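Local structure of TSC1 N-terminal domain (Chaetomium thermophilum, 7A0M) at residues D403-I406 against A407-A411; V253-L256 against P257-G261; F117-F120 against T121-I124. The protein is the N-terminal, helical part of a TSC complex subunit and probably binds lysosomal phosphoinositides, helping the complex reach lysosomes and regulate mTORC1. All blocks are in the same frame, centred on the assembly; numbering follows the deposited sequence.

In the fold
The three contacts are local ones, each within one continuous run of an all-helical domain. Contact 3 comes first along the chain, in the middle and later part of helix 113-125. Contact 2 follows at the end of helix 242-255, where the chain turns into a loop. Contact 1 comes last, on the short helix 402-410 near the C-terminal end of the domain. Contacts 1 and 2 touch, their centres about 11 Å apart: Ile405 and Ile406 pack on Pro257, and Ile405 also on Pro260. Contact 3 is remote, its centre about 32 Å from that of contact 2, on the opposite side of the chain's centre. Helix 402-410 thus packs against a turn some 140 residues earlier.

Contact 1: D403-I406 against A407-A411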
ATOM      1  N   ASP B 403     -16.409 -14.885  -4.364  1.00 55.52           N
ATOM      2  CA  ASP B 403     -16.711 -13.458  -4.424  1.00 66.32           C
ATOM      3  C   ASP B 403     -16.134 -12.706  -3.231  1.00 69.38           C
ATOM      4  O   ASP B 403     -15.756 -11.536  -3.361  1.00 68.00           O
ATOM      5  CB  ASP B 403     -18.223 -13.241  -4.514  1.00 74.43           C
ATOM      6  CG  ASP B 403     -18.953 -13.677  -3.261  1.00 86.73           C
ATOM      7  OD1 ASP B 403     -18.527 -14.672  -2.637  1.00 91.34           O
ATOM      8  OD2 ASP B 403     -19.955 -13.025  -2.900  1.00 91.88           O
ATOM      9  N   GLU B 404     -16.058 -13.355  -2.066  1.00 64.45           N
ATOM     10  CA  GLU B 404     -15.476 -12.705  -0.899  1.00 64.15           C
ATOM     11  C   GLU B 404     -13.969 -12.559  -1.049  1.00 60.49           C
ATOM     12  O   GLU B 404     -13.402 -11.519  -0.696  1.00 60.44           O
ATOM     13  CB  GLU B 404     -15.802 -13.503   0.362  1.00 78.78           C
ATOM     14  CG  GLU B 404     -17.200 -14.094   0.387  1.00 95.45           C
ATOM     15  CD  GLU B 404     -17.557 -14.692   1.733  1.00103.97           C
ATOM     16  OE1 GLU B 404     -17.306 -14.026   2.758  1.00107.71           O
ATOM     17  OE2 GLU B 404     -18.085 -15.825   1.769  1.00109.04           O
ATOM     18  N   ILE B 405     -13.308 -13.598  -1.561  1.00 51.01           N
ATOM     19  CA  ILE B 405     -11.861 -13.551  -1.748  1.00 51.26           C
ATOM     20  C   ILE B 405     -11.489 -12.484  -2.770  1.00 56.05           C
ATOM     21  O   ILE B 405     -10.512 -11.747  -2.592  1.00 53.34           O
ATOM     22  CB  ILE B 405     -11.338 -14.942  -2.153  1.00 48.99           C
ATOM     23  CG1 ILE B 405     -11.434 -15.903  -0.968  1.00 52.42           C
ATOM     24  CG2 ILE B 405      -9.909 -14.856  -2.668  1.00 50.22           C
ATOM     25  CD1 ILE B 405     -11.423 -17.363  -1.362  1.00 63.61           C
ATOM     26  N   ILE B 406     -12.267 -12.378  -3.851  1.00 61.05           N
ATOM     27  CA  ILE B 406     -12.013 -11.347  -4.855  1.00 57.69           C
ATOM     28  C   ILE B 406     -12.188  -9.958  -4.251  1.00 55.96           C
ATOM     29  O   ILE B 406     -11.356  -9.067  -4.450  1.00 55.03           O
ATOM     30  CB  ILE B 406     -12.930 -11.547  -6.076  1.00 46.71           C
ATOM     31  CG1 ILE B 406     -12.647 -12.892  -6.744  1.00 60.12           C
ATOM     32  CG2 ILE B 406     -12.747 -10.414  -7.072  1.00 41.32           C
ATOM     33  CD1 ILE B 406     -13.604 -13.226  -7.868  1.00 57.06           C
ATOM     34  N   ALA B 407     -13.278  -9.757  -3.504  1.00 46.72           N
ATOM     35  CA  ALA B 407     -13.532  -8.452  -2.900  1.00 51.82           C
ATOM     36  C   ALA B 407     -12.423  -8.058  -1.932  1.00 50.49           C
ATOM     37  O   ALA B 407     -11.981  -6.902  -1.924  1.00 54.57           O
ATOM     38  CB  ALA B 407     -14.886  -8.458  -2.191  1.00 50.53           C
ATOM     39  N   ASP B 408     -11.963  -9.001  -1.106  1.00 47.27           N
ATOM     40  CA  ASP B 408     -10.864  -8.706  -0.191  1.00 60.11           C
ATOM     41  C   ASP B 408      -9.584  -8.372  -0.948  1.00 54.57           C
ATOM     42  O   ASP B 408      -8.813  -7.503  -0.525  1.00 61.50           O
ATOM     43  CB  ASP B 408     -10.643  -9.879   0.763  1.00 63.53           C
ATOM     44  CG  ASP B 408     -11.764 -10.025   1.775  1.00 64.26           C
ATOM     45  OD1 ASP B 408     -12.395  -9.001   2.112  1.00 60.86           O
ATOM     46  OD2 ASP B 408     -12.011 -11.158   2.238  1.00 69.52           O
ATOM     47  N   CYS B 409      -9.337  -9.054  -2.070  1.00 48.77           N
ATOM     48  CA  CYS B 409      -8.160  -8.740  -2.872  1.00 50.85           C
ATOM     49  C   CYS B 409      -8.264  -7.354  -3.497  1.00 54.17           C
ATOM     50  O   CYS B 409      -7.248  -6.663  -3.642  1.00 45.61           O
ATOM     51  CB  CYS B 409      -7.960  -9.793  -3.962  1.00 49.48           C
ATOM     52  SG  CYS B 409      -7.453 -11.421  -3.360  1.00 49.25           S
HETATM   53  N   MSE B 410      -9.468  -6.934  -3.866  1.00 47.00           N
HETATM   54  CA  MSE B 410      -9.672  -5.618  -4.461  1.00 46.78           C
HETATM   55  C   MSE B 410      -9.550  -4.510  -3.420  1.00 49.47           C
HETATM   56  O   MSE B 410      -9.160  -3.388  -3.743  1.00 55.05           O
HETATM   57  CB  MSE B 410     -11.036  -5.548  -5.150  1.00 63.77           C
HETATM   58  CG  MSE B 410     -11.157  -6.464  -6.354  1.00 67.12           C
HETATM   59 SE   MSE B 410      -9.836  -6.050  -7.728  0.67 66.05          SE
HETATM   60  CE  MSE B 410      -9.667  -7.820  -8.526  1.00 69.60           C
ATOM     61  N   ALA B 411      -9.880  -4.831  -2.167  1.00 40.40           N
ATOM     62  CA  ALA B 411      -9.768  -3.851  -1.092  1.00 53.86           C
ATOM     63  C   ALA B 411      -8.330  -3.421  -0.838  1.00 52.90           C
ATOM     64  O   ALA B 411      -8.112  -2.408  -0.165  1.00 57.32           O
ATOM     65  CB  ALA B 411     -10.375  -4.411   0.196  1.00 47.72           C
TER
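Four backbone hydrogen bonds join 403-406 to 407-411, each from an amide to the carbonyl four residues back. Ala407 N bonds Asp403 O, Asp408 N bonds Glu404 O, Cys409 N bonds Ile405 O and Met410 N bonds Ile406 O. The pair Asp408 N and Glu404 O is the straightest, at 2.9 Å with an N-H...O angle of 165°. This is regular alpha-helix.

Apolar contacts follow the same spacing. Ile405 CG2 approaches Cys409 SG at 4.3 Å. Ile406 CG2 lies 4.3 Å from CE of Met410, a selenomethionine. Met410 CG, beside its backbone N, passes 3.2 Å from Ile406 O; the chain then bends at chi2, bringing CE to Ile406 CG2. Helix 402-410 lies against the loop after helix 242-255 (Ile405 on Pro257 and Pro260, Ile406 on Pro257) and against helix 323-333 (Ile405 on Leu333, Cys409 on Ile329).

The acidic groups keep to the outer part of the helix. Asp403 OD1 takes a weak bond from Glu404 N at 2.9 Å, bent to 117°. Glu404 OE2 accepts a hydrogen bond from Glu401 N. Asp408 CG stands beside its own backbone N (chi1 -70°), which brings OD2 to 3.3 Å from Glu404 O; both are acceptors. Glu404 OE1 and Asp408 OD2 remain 6.0 Å apart. The chemistry implies a two-sided helix: Ile405 and Cys409 face the protein, while Asp403 and Asp408 are exposed and probably charged.

Contact 2: V253-L256 against P257-G261; sequences VMLL and PFFPG
Phe258 N donates to Leu255 O at 3.0 Å, and Phe259 N to Leu256 O at 3.1 Å. Both backbone hydrogen bonds reach the carbonyl three residues earlier. Each donor sits above the carbonyl plane, by 40° at Leu255 O and 55° at Leu256 O.

Pro257 and Pro260 have no N-H to give. Pro257 fills the place where an amide would bond Val253 O, and its CD comes to 3.2 Å from that oxygen. Pro260 N lies close to Leu256 O but likewise cannot donate. The missing N-H of Pro257 is consistent with helix 242-255 passing into a 3-10 turn at Leu256 to Phe258. The chain then leaves as a loop toward helix 267-278.

The aromatic rings lie against the carbonyls of Met254 and Leu255. Phe258 presents its edge, near the ring plane, to Met254 O, with CD1 3.4 Å away. Leu255 O also lies at that edge. Phe259 CE1 meets Leu255 O obliquely at 3.1 Å. Its CG stands between the backbone N and the carbonyl carbon (chi1 42°), which turns the ring back toward Leu255 and Leu256.

Leucine side chains meet the second ring. Leu255 CB touches Phe259 CZ at 3.8 Å, and Leu256 CD2 approaches CE2 of the same ring. The Phe259 ring also packs edge-to-face with Phe229. Leu256 reaches Ile329 and Leu333 of helix 323-333, while Met254 and Leu255 pack on Val213 of helix 199-214.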
ATOM      1  N   VAL B 253      -6.607 -16.106 -13.362  1.00 40.34           N
ATOM      2  CA  VAL B 253      -7.033 -15.132 -12.359  1.00 55.36           C
ATOM      3  C   VAL B 253      -8.460 -15.418 -11.900  1.00 52.81           C
ATOM      4  O   VAL B 253      -8.797 -15.237 -10.723  1.00 58.78           O
ATOM      5  CB  VAL B 253      -6.882 -13.701 -12.910  1.00 50.65           C
ATOM      6  CG1 VAL B 253      -7.531 -12.689 -11.978  1.00 43.19           C
ATOM      7  CG2 VAL B 253      -5.412 -13.364 -13.108  1.00 53.25           C
HETATM    8  N   MSE B 254      -9.313 -15.879 -12.809  1.00 57.26           N
HETATM    9  CA  MSE B 254     -10.696 -16.185 -12.460  1.00 53.55           C
HETATM   10  C   MSE B 254     -10.810 -17.468 -11.639  1.00 41.29           C
HETATM   11  O   MSE B 254     -11.751 -17.644 -10.869  1.00 42.36           O
HETATM   12  CB  MSE B 254     -11.556 -16.307 -13.724  1.00 48.94           C
HETATM   13  CG  MSE B 254     -11.680 -15.024 -14.534  1.00 50.87           C
HETATM   14 SE   MSE B 254     -12.705 -15.256 -16.184  1.00 67.56          SE
HETATM   15  CE  MSE B 254     -14.477 -15.501 -15.412  1.00 61.55           C
ATOM     16  N   LEU B 255      -9.837 -18.366 -11.803  1.00 43.77           N
ATOM     17  CA  LEU B 255      -9.943 -19.690 -11.201  1.00 43.37           C
ATOM     18  C   LEU B 255      -9.423 -19.714  -9.769  1.00 54.11           C
ATOM     19  O   LEU B 255      -9.988 -20.407  -8.913  1.00 54.53           O
ATOM     20  CB  LEU B 255      -9.189 -20.708 -12.052  1.00 42.87           C
ATOM     21  CG  LEU B 255      -9.852 -21.183 -13.345  1.00 49.30           C
ATOM     22  CD1 LEU B 255      -8.824 -21.852 -14.238  1.00 52.57           C
ATOM     23  CD2 LEU B 255     -10.988 -22.136 -13.033  1.00 46.77           C
ATOM     24  N   LEU B 256      -8.347 -18.974  -9.498  1.00 50.20           N
ATOM     25  CA  LEU B 256      -7.693 -19.052  -8.194  1.00 49.68           C
ATOM     26  C   LEU B 256      -8.611 -18.775  -7.003  1.00 41.96           C
ATOM     27  O   LEU B 256      -8.474 -19.481  -5.988  1.00 42.37           O
ATOM     28  CB  LEU B 256      -6.483 -18.109  -8.172  1.00 44.69           C
ATOM     29  CG  LEU B 256      -5.332 -18.486  -9.106  1.00 46.14           C
ATOM     30  CD1 LEU B 256      -4.203 -17.476  -8.995  1.00 46.10           C
ATOM     31  CD2 LEU B 256      -4.833 -19.892  -8.804  1.00 45.69           C
ATOM     32  N   PRO B 257      -9.534 -17.805  -7.033  1.00 44.09           N
ATOM     33  CA  PRO B 257     -10.399 -17.593  -5.857  1.00 45.26           C
ATOM     34  C   PRO B 257     -11.300 -18.774  -5.516  1.00 52.48           C
ATOM     35  O   PRO B 257     -11.908 -18.764  -4.438  1.00 54.86           O
ATOM     36  CB  PRO B 257     -11.227 -16.361  -6.243  1.00 49.48           C
ATOM     37  CG  PRO B 257     -10.404 -15.658  -7.256  1.00 47.06           C
ATOM     38  CD  PRO B 257      -9.725 -16.739  -8.034  1.00 41.02           C
ATOM     39  N   PHE B 258     -11.410 -19.779  -6.384  1.00 53.75           N
ATOM     40  CA  PHE B 258     -12.237 -20.944  -6.102  1.00 57.44           C
ATOM     41  C   PHE B 258     -11.478 -22.073  -5.414  1.00 55.49           C
ATOM     42  O   PHE B 258     -12.111 -23.018  -4.932  1.00 63.63           O
ATOM     43  CB  PHE B 258     -12.873 -21.467  -7.395  1.00 53.24           C
ATOM     44  CG  PHE B 258     -13.972 -20.592  -7.925  1.00 51.82           C
ATOM     45  CD1 PHE B 258     -13.693 -19.546  -8.790  1.00 50.73           C
ATOM     46  CD2 PHE B 258     -15.288 -20.813  -7.554  1.00 54.40           C
ATOM     47  CE1 PHE B 258     -14.706 -18.738  -9.276  1.00 55.35           C
ATOM     48  CE2 PHE B 258     -16.306 -20.012  -8.036  1.00 55.92           C
ATOM     49  CZ  PHE B 258     -16.014 -18.973  -8.900  1.00 56.39           C
ATOM     50  N   PHE B 259     -10.149 -22.004  -5.357  1.00 52.08           N
ATOM     51  CA  PHE B 259      -9.364 -22.980  -4.609  1.00 54.29           C
ATOM     52  C   PHE B 259      -8.058 -22.359  -4.119  1.00 53.80           C
ATOM     53  O   PHE B 259      -6.975 -22.871  -4.427  1.00 52.67           O
ATOM     54  CB  PHE B 259      -9.084 -24.220  -5.466  1.00 44.94           C
ATOM     55  CG  PHE B 259      -8.716 -23.911  -6.894  1.00 47.88           C
ATOM     56  CD1 PHE B 259      -9.698 -23.760  -7.860  1.00 48.82           C
ATOM     57  CD2 PHE B 259      -7.389 -23.794  -7.273  1.00 55.58           C
ATOM     58  CE1 PHE B 259      -9.362 -23.479  -9.171  1.00 46.91           C
ATOM     59  CE2 PHE B 259      -7.048 -23.517  -8.583  1.00 48.40           C
ATOM     60  CZ  PHE B 259      -8.035 -23.361  -9.533  1.00 43.90           C
ATOM     61  N   PRO B 260      -8.116 -21.271  -3.343  1.00 54.84           N
ATOM     62  CA  PRO B 260      -6.871 -20.579  -2.975  1.00 50.97           C
ATOM     63  C   PRO B 260      -5.991 -21.365  -2.018  1.00 45.93           C
ATOM     64  O   PRO B 260      -4.767 -21.190  -2.038  1.00 56.84           O
ATOM     65  CB  PRO B 260      -7.376 -19.281  -2.334  1.00 56.96           C
ATOM     66  CG  PRO B 260      -8.691 -19.664  -1.753  1.00 59.57           C
ATOM     67  CD  PRO B 260      -9.293 -20.667  -2.694  1.00 53.78           C
ATOM     68  N   GLY B 261      -6.571 -22.223  -1.180  1.00 56.90           N
ATOM     69  CA  GLY B 261      -5.790 -23.003  -0.239  1.00 55.66           C
ATOM     70  C   GLY B 261      -5.114 -24.227  -0.811  1.00 50.73           C
ATOM     71  O   GLY B 261      -4.350 -24.886  -0.098  1.00 51.47           O
TER

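Contact 3: F117-F120 against T121-I124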
ATOM      1  N   PHE B 117     -35.050 -28.015 -29.319  1.00 67.70           N
ATOM      2  CA  PHE B 117     -33.928 -28.913 -29.073  1.00 71.05           C
ATOM      3  C   PHE B 117     -33.189 -28.541 -27.795  1.00 70.22           C
ATOM      4  O   PHE B 117     -32.648 -29.420 -27.114  1.00 61.93           O
ATOM      5  CB  PHE B 117     -32.971 -28.900 -30.263  1.00 76.22           C
ATOM      6  CG  PHE B 117     -31.824 -29.861 -30.131  1.00 72.46           C
ATOM      7  CD1 PHE B 117     -32.005 -31.212 -30.374  1.00 68.91           C
ATOM      8  CD2 PHE B 117     -30.565 -29.411 -29.767  1.00 72.19           C
ATOM      9  CE1 PHE B 117     -30.951 -32.099 -30.254  1.00 62.93           C
ATOM     10  CE2 PHE B 117     -29.508 -30.294 -29.645  1.00 70.11           C
ATOM     11  CZ  PHE B 117     -29.701 -31.639 -29.889  1.00 67.98           C
HETATM   12  N   MSE B 118     -33.155 -27.256 -27.456  1.00 73.83           N
HETATM   13  CA  MSE B 118     -32.522 -26.806 -26.226  1.00 71.43           C
HETATM   14  C   MSE B 118     -33.325 -27.268 -25.017  1.00 73.31           C
HETATM   15  O   MSE B 118     -32.762 -27.749 -24.033  1.00 77.45           O
HETATM   16  CB  MSE B 118     -32.379 -25.284 -26.213  1.00 83.19           C
HETATM   17  CG  MSE B 118     -31.576 -24.767 -25.036  1.00 94.57           C
HETATM   18 SE   MSE B 118     -29.765 -25.486 -25.042  1.00103.94          SE
HETATM   19  CE  MSE B 118     -29.428 -25.481 -23.123  1.00114.23           C
ATOM     20  N   ASP B 119     -34.649 -27.118 -25.097  1.00 70.48           N
ATOM     21  CA  ASP B 119     -35.510 -27.605 -24.025  1.00 75.77           C
ATOM     22  C   ASP B 119     -35.445 -29.123 -23.915  1.00 75.99           C
ATOM     23  O   ASP B 119     -35.485 -29.672 -22.808  1.00 73.57           O
ATOM     24  CB  ASP B 119     -36.947 -27.137 -24.248  1.00 76.37           C
ATOM     25  CG  ASP B 119     -37.102 -25.639 -24.070  1.00 86.82           C
ATOM     26  OD1 ASP B 119     -36.437 -25.076 -23.175  1.00 89.68           O
ATOM     27  OD2 ASP B 119     -37.889 -25.025 -24.820  1.00 93.76           O
ATOM     28  N   PHE B 120     -35.346 -29.818 -25.053  1.00 72.90           N
ATOM     29  CA  PHE B 120     -35.102 -31.258 -25.017  1.00 73.02           C
ATOM     30  C   PHE B 120     -33.798 -31.570 -24.296  1.00 69.07           C
ATOM     31  O   PHE B 120     -33.732 -32.509 -23.496  1.00 62.60           O
ATOM     32  CB  PHE B 120     -35.082 -31.823 -26.437  1.00 74.91           C
ATOM     33  CG  PHE B 120     -34.852 -33.309 -26.498  1.00 76.37           C
ATOM     34  CD1 PHE B 120     -35.575 -34.172 -25.690  1.00 77.29           C
ATOM     35  CD2 PHE B 120     -33.921 -33.842 -27.375  1.00 73.83           C
ATOM     36  CE1 PHE B 120     -35.366 -35.538 -25.749  1.00 74.13           C
ATOM     37  CE2 PHE B 120     -33.710 -35.207 -27.438  1.00 74.78           C
ATOM     38  CZ  PHE B 120     -34.433 -36.055 -26.625  1.00 74.35           C
ATOM     39  N   THR B 121     -32.751 -30.787 -24.568  1.00 67.75           N
ATOM     40  CA  THR B 121     -31.483 -30.972 -23.870  1.00 69.49           C
ATOM     41  C   THR B 121     -31.636 -30.714 -22.375  1.00 69.89           C
ATOM     42  O   THR B 121     -31.101 -31.464 -21.549  1.00 64.29           O
ATOM     43  CB  THR B 121     -30.422 -30.049 -24.469  1.00 65.99           C
ATOM     44  OG1 THR B 121     -30.235 -30.368 -25.853  1.00 67.55           O
ATOM     45  CG2 THR B 121     -29.104 -30.200 -23.733  1.00 66.83           C
ATOM     46  N   LEU B 122     -32.367 -29.659 -22.008  1.00 73.40           N
ATOM     47  CA  LEU B 122     -32.551 -29.334 -20.597  1.00 76.32           C
ATOM     48  C   LEU B 122     -33.362 -30.409 -19.882  1.00 74.55           C
ATOM     49  O   LEU B 122     -33.100 -30.716 -18.714  1.00 75.10           O
ATOM     50  CB  LEU B 122     -33.220 -27.966 -20.456  1.00 74.09           C
ATOM     51  CG  LEU B 122     -32.384 -26.771 -20.919  1.00 76.66           C
ATOM     52  CD1 LEU B 122     -33.222 -25.502 -20.951  1.00 82.26           C
ATOM     53  CD2 LEU B 122     -31.167 -26.593 -20.024  1.00 67.06           C
ATOM     54  N   GLU B 123     -34.356 -30.985 -20.563  1.00 67.03           N
ATOM     55  CA  GLU B 123     -35.159 -32.040 -19.949  1.00 66.95           C
ATOM     56  C   GLU B 123     -34.328 -33.292 -19.701  1.00 67.10           C
ATOM     57  O   GLU B 123     -34.530 -33.991 -18.701  1.00 70.49           O
ATOM     58  CB  GLU B 123     -36.358 -32.366 -20.838  1.00 64.83           C
ATOM     59  CG  GLU B 123     -37.398 -31.263 -20.918  1.00 77.29           C
ATOM     60  CD  GLU B 123     -38.344 -31.445 -22.089  1.00 88.78           C
ATOM     61  OE1 GLU B 123     -38.094 -32.340 -22.923  1.00 93.26           O
ATOM     62  OE2 GLU B 123     -39.327 -30.683 -22.184  1.00 96.84           O
ATOM     63  N   ILE B 124     -33.391 -33.593 -20.603  1.00 64.65           N
ATOM     64  CA  ILE B 124     -32.504 -34.737 -20.412  1.00 63.39           C
ATOM     65  C   ILE B 124     -31.627 -34.536 -19.183  1.00 69.41           C
ATOM     66  O   ILE B 124     -31.424 -35.460 -18.385  1.00 73.85           O
ATOM     67  CB  ILE B 124     -31.652 -34.960 -21.676  1.00 60.37           C
ATOM     68  CG1 ILE B 124     -32.536 -35.340 -22.861  1.00 52.30           C
ATOM     69  CG2 ILE B 124     -30.598 -36.029 -21.430  1.00 62.82           C
ATOM     70  CD1 ILE B 124     -31.780 -35.427 -24.168  1.00 60.59           C
TER
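Thr121 grips Phe117 O twice, through its backbone N and its OG1, each at 2.9 Å. The two donors come from opposite faces of the carbonyl plane. OG1 lies beside its own backbone N (chi1 -61°), and this turns the hydroxyl back along the helix. It also sits over one face of the Phe117 ring, toward the rim, and OG1 accepts a hydrogen bond from Trp96 NE1.

Leu122 N bonds Met118 O at 2.8 Å. Leu122 CD2 meets Met118 CE at 3.7 Å; Met118, a selenomethionine, bends at chi2 to bring CE there. Leu122 CD1 comes near Asp119 OD1.

Glu123 N bonds Asp119 O at 2.8 Å. Its carboxylate stands almost perpendicular to the Phe120 ring (87°), with OE1 at the ring edge; OE2 makes a salt bridge with Arg80.

Ile124 N bonds Phe120 O at 3.1 Å. Ile124 CD1 rests over one face of the Phe120 ring, 3.8 Å from its centroid, in a CH-pi contact. Replacing Phe120 with an alanine would probably leave the Ile124 methyl without its aromatic partner and open a gap beside Arg80 and Arg83.

Helix 113-125 packs against three helices. Phe117 and Ile124 meet helix 89-105, where Trp96 stacks on Phe117. Met118, Thr121 and Leu122 touch helix 168-183, while Asp119 and Phe120 meet Arg80 of helix 69-81.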